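Local coordinates for protein chitinase (Chromobacterium violaceum, PDB 4TXG) that probably hydrolyses the glycosidic bonds of chitin as a family 18 glycoside hydrolase and probably binds the polysaccharide, at residues P453-T465 against W591-E604. Residues are numbered along the deposited sequence; the frame is centred on the assembly and turned at random.
Sequences PASRVNMGVPYYT and WIDANNVGGVMFWE. With CS (cesium ion), chain M.
Tyr-463 lays its ring over one face of Phe-602 in an offset stack, the planes only 13° from parallel and the centroids 4.4 Å apart. The slip brings the phenol oxygen of Tyr-463 over the centre of the Phe-602 ring, while Phe-602 CB makes a CH-pi contact with the tyrosine face. Phe-602 reaches this position with CG set between its backbone N and carbonyl carbon (chi1 50°). Beyond the stack, Tyr-463 OH hydrogen-bonds to Thr-629 of helix 627-636, which packs against both rings.

Strands 457-462 and 599-603 illustrate how parallel neighbours in a TIM barrel sort their side chains. Strand 599-603, the last of the barrel, lies between 457-462 and the first strand, 155-161, and so closes the cylinder. Met-459 N donates to Gly-599 O, Met-601 N to Met-459 O at 2.9 Å, and the alternation runs on to Tyr-463 N, 2.8 Å from Trp-603 O. On the side of the sheet shared with Phe-602, Val-461 CG2 rests 3.8 Å from Phe-602 CB, and Met-459, bent at chi2 and chi3, brings its CG to the edge of the Trp-591 indole, 3.7 Å from CZ3. The other side carries Met-601, whose CE lies 3.8 Å from Gly-460 CA, bending over the glycine.

At the C-terminal ends of the strands, where TIM barrels carry their active sites, the peptide before Glu-604 is cis. A cesium ion sits over one face of the Trp-603 indole, toward its rim, bound by Tyr-464 OH at 3.1 Å, Asp-398 and two waters. Trp-603 O, besides accepting from Tyr-463 N, meets the edge of the Tyr-464 ring in its plane, 3.2 Å from CD1.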
loop_
_atom_site.group_PDB
_atom_site.type_symbol
_atom_site.label_atom_id
_atom_site.label_comp_id
_atom_site.label_asym_id
_atom_site.label_seq_id
_atom_site.Cartn_x
_atom_site.Cartn_y
_atom_site.Cartn_z
ATOM N N PRO A 453 -8.628 -10.058 -5.381
ATOM C CA PRO A 453 -8.550 -10.095 -6.845
ATOM C C PRO A 453 -7.686 -8.946 -7.360
ATOM O O PRO A 453 -7.536 -7.945 -6.651
ATOM C CB PRO A 453 -10.006 -9.914 -7.279
ATOM C CG PRO A 453 -10.585 -9.032 -6.177
ATOM C CD PRO A 453 -9.931 -9.565 -4.902
ATOM N N ALA A 454 -7.141 -9.079 -8.569
ATOM C CA ALA A 454 -6.274 -8.047 -9.132
ATOM C C ALA A 454 -6.971 -6.693 -9.169
ATOM O O ALA A 454 -6.335 -5.657 -8.982
ATOM C CB ALA A 454 -5.806 -8.448 -10.540
ATOM N N SER A 455 -8.283 -6.712 -9.379
ATOM C CA SER A 455 -9.068 -5.479 -9.470
ATOM C C SER A 455 -9.064 -4.649 -8.176
ATOM O O SER A 455 -9.384 -3.464 -8.202
ATOM C CB SER A 455 -10.516 -5.808 -9.863
ATOM O OG SER A 455 -11.112 -6.681 -8.910
ATOM N N ARG A 456 -8.695 -5.258 -7.050
ATOM C CA ARG A 456 -8.700 -4.537 -5.780
ATOM C C ARG A 456 -7.285 -4.251 -5.291
ATOM O O ARG A 456 -7.085 -3.928 -4.126
ATOM C CB ARG A 456 -9.505 -5.321 -4.716
ATOM C CG ARG A 456 -11.020 -5.288 -5.015
ATOM C CD ARG A 456 -11.879 -6.219 -4.151
ATOM N NE ARG A 456 -11.705 -5.984 -2.721
ATOM C CZ ARG A 456 -11.704 -6.959 -1.819
ATOM N NH1 ARG A 456 -11.889 -8.215 -2.212
ATOM N NH2 ARG A 456 -11.512 -6.689 -0.531
ATOM N N VAL A 457 -6.311 -4.349 -6.195
ATOM C CA VAL A 457 -4.924 -4.020 -5.861
ATOM C C VAL A 457 -4.402 -2.894 -6.754
ATOM O O VAL A 457 -4.563 -2.952 -7.972
ATOM C CB VAL A 457 -3.990 -5.244 -6.022
ATOM C CG1 VAL A 457 -2.557 -4.886 -5.637
ATOM C CG2 VAL A 457 -4.491 -6.424 -5.174
ATOM N N ASN A 458 -3.782 -1.881 -6.155
ATOM C CA ASN A 458 -3.079 -0.846 -6.922
ATOM C C ASN A 458 -1.641 -0.756 -6.440
ATOM O O ASN A 458 -1.388 -0.794 -5.240
ATOM C CB ASN A 458 -3.775 0.504 -6.781
ATOM C CG ASN A 458 -5.276 0.390 -6.975
ATOM O OD1 ASN A 458 -5.770 0.316 -8.093
ATOM N ND2 ASN A 458 -6.000 0.328 -5.876
ATOM N N MET A 459 -0.698 -0.640 -7.368
ATOM C CA MET A 459 0.709 -0.624 -6.986
ATOM C C MET A 459 1.261 0.796 -6.956
ATOM O O MET A 459 1.001 1.588 -7.865
ATOM C CB MET A 459 1.523 -1.494 -7.949
ATOM C CG MET A 459 1.036 -2.941 -8.004
ATOM S SD MET A 459 0.854 -3.739 -6.400
ATOM C CE MET A 459 2.542 -3.709 -5.795
ATOM N N GLY A 460 2.032 1.111 -5.915
ATOM C CA GLY A 460 2.578 2.452 -5.762
ATOM C C GLY A 460 3.891 2.677 -6.497
ATOM O O GLY A 460 4.718 1.777 -6.601
ATOM N N VAL A 461 4.079 3.897 -6.992
ATOM C CA VAL A 461 5.358 4.332 -7.546
ATOM C C VAL A 461 5.717 5.686 -6.938
ATOM O O VAL A 461 4.821 6.452 -6.545
ATOM C CB VAL A 461 5.317 4.466 -9.085
ATOM C CG1 VAL A 461 5.005 3.126 -9.738
ATOM C CG2 VAL A 461 4.308 5.539 -9.511
ATOM N N PRO A 462 7.022 5.987 -6.840
ATOM C CA PRO A 462 7.452 7.255 -6.243
ATOM C C PRO A 462 7.662 8.360 -7.270
ATOM O O PRO A 462 8.178 8.087 -8.351
ATOM C CB PRO A 462 8.786 6.887 -5.595
ATOM C CG PRO A 462 9.361 5.881 -6.562
ATOM C CD PRO A 462 8.171 5.085 -7.074
ATOM N N TYR A 463 7.269 9.586 -6.933
ATOM C CA TYR A 463 7.617 10.741 -7.756
ATOM C C TYR A 463 8.726 11.535 -7.065
ATOM O O TYR A 463 8.825 12.757 -7.197
ATOM C CB TYR A 463 6.396 11.638 -8.006
ATOM C CG TYR A 463 5.379 11.133 -9.020
ATOM C CD1 TYR A 463 5.518 9.892 -9.648
ATOM C CD2 TYR A 463 4.283 11.923 -9.362
ATOM C CE1 TYR A 463 4.568 9.454 -10.580
ATOM C CE2 TYR A 463 3.342 11.504 -10.296
ATOM C CZ TYR A 463 3.482 10.277 -10.895
ATOM O OH TYR A 463 2.531 9.875 -11.813
ATOM N N TYR A 464 9.573 10.826 -6.330
ATOM C CA TYR A 464 10.637 11.456 -5.558
ATOM C C TYR A 464 11.832 10.508 -5.552
ATOM O O TYR A 464 11.709 9.346 -5.922
ATOM C CB TYR A 464 10.189 11.749 -4.122
ATOM C CG TYR A 464 9.861 10.474 -3.375
ATOM C CD1 TYR A 464 8.585 9.929 -3.436
ATOM C CD2 TYR A 464 10.839 9.782 -2.657
ATOM C CE1 TYR A 464 8.280 8.755 -2.787
ATOM C CE2 TYR A 464 10.537 8.596 -2.001
ATOM C CZ TYR A 464 9.257 8.088 -2.078
ATOM O OH TYR A 464 8.938 6.909 -1.436
ATOM N N THR A 465 12.974 11.011 -5.113
ATOM C CA THR A 465 14.192 10.217 -5.028
ATOM C C THR A 465 14.555 9.859 -3.593
ATOM O O THR A 465 14.081 10.488 -2.639
ATOM C CB THR A 465 15.398 10.980 -5.618
ATOM O OG1 THR A 465 15.698 12.092 -4.765
ATOM C CG2 THR A 465 15.082 11.493 -7.013
ATOM N N TRP A 591 3.382 -3.572 -17.336
ATOM C CA TRP A 591 3.212 -4.661 -16.378
ATOM C C TRP A 591 1.829 -4.612 -15.712
ATOM O O TRP A 591 1.198 -5.646 -15.497
ATOM C CB TRP A 591 4.345 -4.596 -15.346
ATOM C CG TRP A 591 4.258 -5.585 -14.209
ATOM C CD1 TRP A 591 4.818 -6.824 -14.148
ATOM C CD2 TRP A 591 3.574 -5.386 -12.967
ATOM N NE1 TRP A 591 4.525 -7.416 -12.931
ATOM C CE2 TRP A 591 3.758 -6.553 -12.195
ATOM C CE3 TRP A 591 2.833 -4.327 -12.430
ATOM C CZ2 TRP A 591 3.216 -6.693 -10.919
ATOM C CZ3 TRP A 591 2.297 -4.468 -11.161
ATOM C CH2 TRP A 591 2.488 -5.645 -10.423
ATOM N N ILE A 592 1.368 -3.404 -15.395
ATOM C CA ILE A 592 0.028 -3.186 -14.846
ATOM C C ILE A 592 -1.033 -3.688 -15.816
ATOM O O ILE A 592 -1.954 -4.427 -15.434
ATOM C CB ILE A 592 -0.231 -1.670 -14.548
ATOM C CG1 ILE A 592 0.613 -1.194 -13.361
ATOM C CG2 ILE A 592 -1.714 -1.403 -14.307
ATOM C CD1 ILE A 592 0.151 -1.734 -12.008
ATOM N N ASP A 593 -0.914 -3.285 -17.078
ATOM C CA ASP A 593 -1.931 -3.642 -18.054
ATOM C C ASP A 593 -1.920 -5.134 -18.345
ATOM O O ASP A 593 -2.970 -5.752 -18.438
ATOM C CB ASP A 593 -1.745 -2.860 -19.355
ATOM C CG ASP A 593 -2.783 -1.746 -19.533
ATOM O OD1 ASP A 593 -3.841 -1.762 -18.856
ATOM O OD2 ASP A 593 -2.534 -0.844 -20.366
ATOM N N ALA A 594 -0.730 -5.713 -18.466
ATOM C CA ALA A 594 -0.616 -7.127 -18.810
ATOM C C ALA A 594 -1.138 -8.044 -17.700
ATOM O O ALA A 594 -1.694 -9.107 -17.978
ATOM C CB ALA A 594 0.841 -7.469 -19.152
ATOM N N ASN A 595 -0.985 -7.617 -16.450
ATOM C CA ASN A 595 -1.504 -8.366 -15.307
ATOM C C ASN A 595 -2.911 -7.952 -14.893
ATOM O O ASN A 595 -3.449 -8.473 -13.914
ATOM C CB ASN A 595 -0.564 -8.211 -14.109
ATOM C CG ASN A 595 0.664 -9.086 -14.228
ATOM O OD1 ASN A 595 0.578 -10.295 -14.031
ATOM N ND2 ASN A 595 1.816 -8.483 -14.552
ATOM N N ASN A 596 -3.493 -7.014 -15.636
ATOM C CA ASN A 596 -4.796 -6.428 -15.312
ATOM C C ASN A 596 -4.914 -6.035 -13.843
ATOM O O ASN A 596 -5.931 -6.287 -13.186
ATOM C CB ASN A 596 -5.914 -7.387 -15.705
ATOM C CG ASN A 596 -6.046 -7.526 -17.215
ATOM O OD1 ASN A 596 -6.268 -6.543 -17.925
ATOM N ND2 ASN A 596 -5.885 -8.749 -17.715
ATOM N N VAL A 597 -3.868 -5.385 -13.349
ATOM C CA VAL A 597 -3.843 -4.877 -11.982
ATOM C C VAL A 597 -4.844 -3.727 -11.861
ATOM O O VAL A 597 -5.145 -3.056 -12.843
ATOM C CB VAL A 597 -2.421 -4.427 -11.591
ATOM C CG1 VAL A 597 -2.344 -4.065 -10.111
ATOM C CG2 VAL A 597 -1.428 -5.545 -11.895
ATOM N N GLY A 598 -5.375 -3.522 -10.663
ATOM C CA GLY A 598 -6.393 -2.508 -10.460
ATOM C C GLY A 598 -5.966 -1.127 -10.919
ATOM O O GLY A 598 -6.761 -0.369 -11.502
ATOM N N GLY A 599 -4.706 -0.795 -10.673
ATOM C CA GLY A 599 -4.217 0.522 -11.027
ATOM C C GLY A 599 -2.903 0.880 -10.362
ATOM O O GLY A 599 -2.186 0.011 -9.861
ATOM N N VAL A 600 -2.606 2.174 -10.382
ATOM C CA VAL A 600 -1.339 2.712 -9.925
ATOM C C VAL A 600 -1.604 3.843 -8.944
ATOM O O VAL A 600 -2.509 4.657 -9.154
ATOM C CB VAL A 600 -0.481 3.234 -11.114
ATOM C CG1 VAL A 600 0.783 3.907 -10.614
ATOM C CG2 VAL A 600 -0.128 2.101 -12.086
ATOM N N MET A 601 -0.824 3.876 -7.864
ATOM C CA MET A 601 -0.886 4.945 -6.884
ATOM C C MET A 601 0.478 5.641 -6.929
ATOM O O MET A 601 1.467 5.008 -7.261
ATOM C CB MET A 601 -1.210 4.370 -5.494
ATOM C CG MET A 601 -1.041 5.322 -4.322
ATOM S SD MET A 601 0.681 5.318 -3.750
ATOM C CE MET A 601 0.718 3.794 -2.791
ATOM N N PHE A 602 0.543 6.937 -6.638
ATOM C CA PHE A 602 1.858 7.565 -6.542
ATOM C C PHE A 602 1.929 8.573 -5.401
ATOM O O PHE A 602 0.944 9.236 -5.066
ATOM C CB PHE A 602 2.250 8.224 -7.884
ATOM C CG PHE A 602 1.200 9.123 -8.459
ATOM C CD1 PHE A 602 1.166 10.462 -8.123
ATOM C CD2 PHE A 602 0.254 8.634 -9.343
ATOM C CE1 PHE A 602 0.204 11.302 -8.656
ATOM C CE2 PHE A 602 -0.713 9.475 -9.879
ATOM C CZ PHE A 602 -0.735 10.808 -9.531
ATOM N N TRP A 603 3.105 8.622 -4.777
ATOM C CA TRP A 603 3.455 9.635 -3.796
ATOM C C TRP A 603 4.578 10.464 -4.404
ATOM O O TRP A 603 5.610 9.881 -4.735
ATOM C CB TRP A 603 3.940 8.980 -2.496
ATOM C CG TRP A 603 4.310 9.983 -1.465
ATOM C CD1 TRP A 603 5.460 10.722 -1.410
ATOM C CD2 TRP A 603 3.511 10.398 -0.361
ATOM N NE1 TRP A 603 5.423 11.576 -0.333
ATOM C CE2 TRP A 603 4.241 11.386 0.337
ATOM C CE3 TRP A 603 2.246 10.023 0.119
ATOM C CZ2 TRP A 603 3.748 12.007 1.485
ATOM C CZ3 TRP A 603 1.765 10.636 1.257
ATOM C CH2 TRP A 603 2.511 11.618 1.929
ATOM N N GLU A 604 4.435 11.778 -4.579
ATOM C CA GLU A 604 3.233 12.573 -4.334
ATOM C C GLU A 604 3.028 13.464 -5.557
ATOM O O GLU A 604 3.939 13.620 -6.373
ATOM C CB GLU A 604 3.388 13.441 -3.078
ATOM C CG GLU A 604 4.651 14.312 -3.154
ATOM C CD GLU A 604 4.777 15.323 -2.032
ATOM O OE1 GLU A 604 5.651 15.130 -1.150
ATOM O OE2 GLU A 604 4.022 16.317 -2.041
HETATM CS CS CS M . 6.854 7.811 0.620
HETATM O O HOH W 1 3.774 6.929 1.428
HETATM O O HOH W 2 7.647 9.812 2.697
#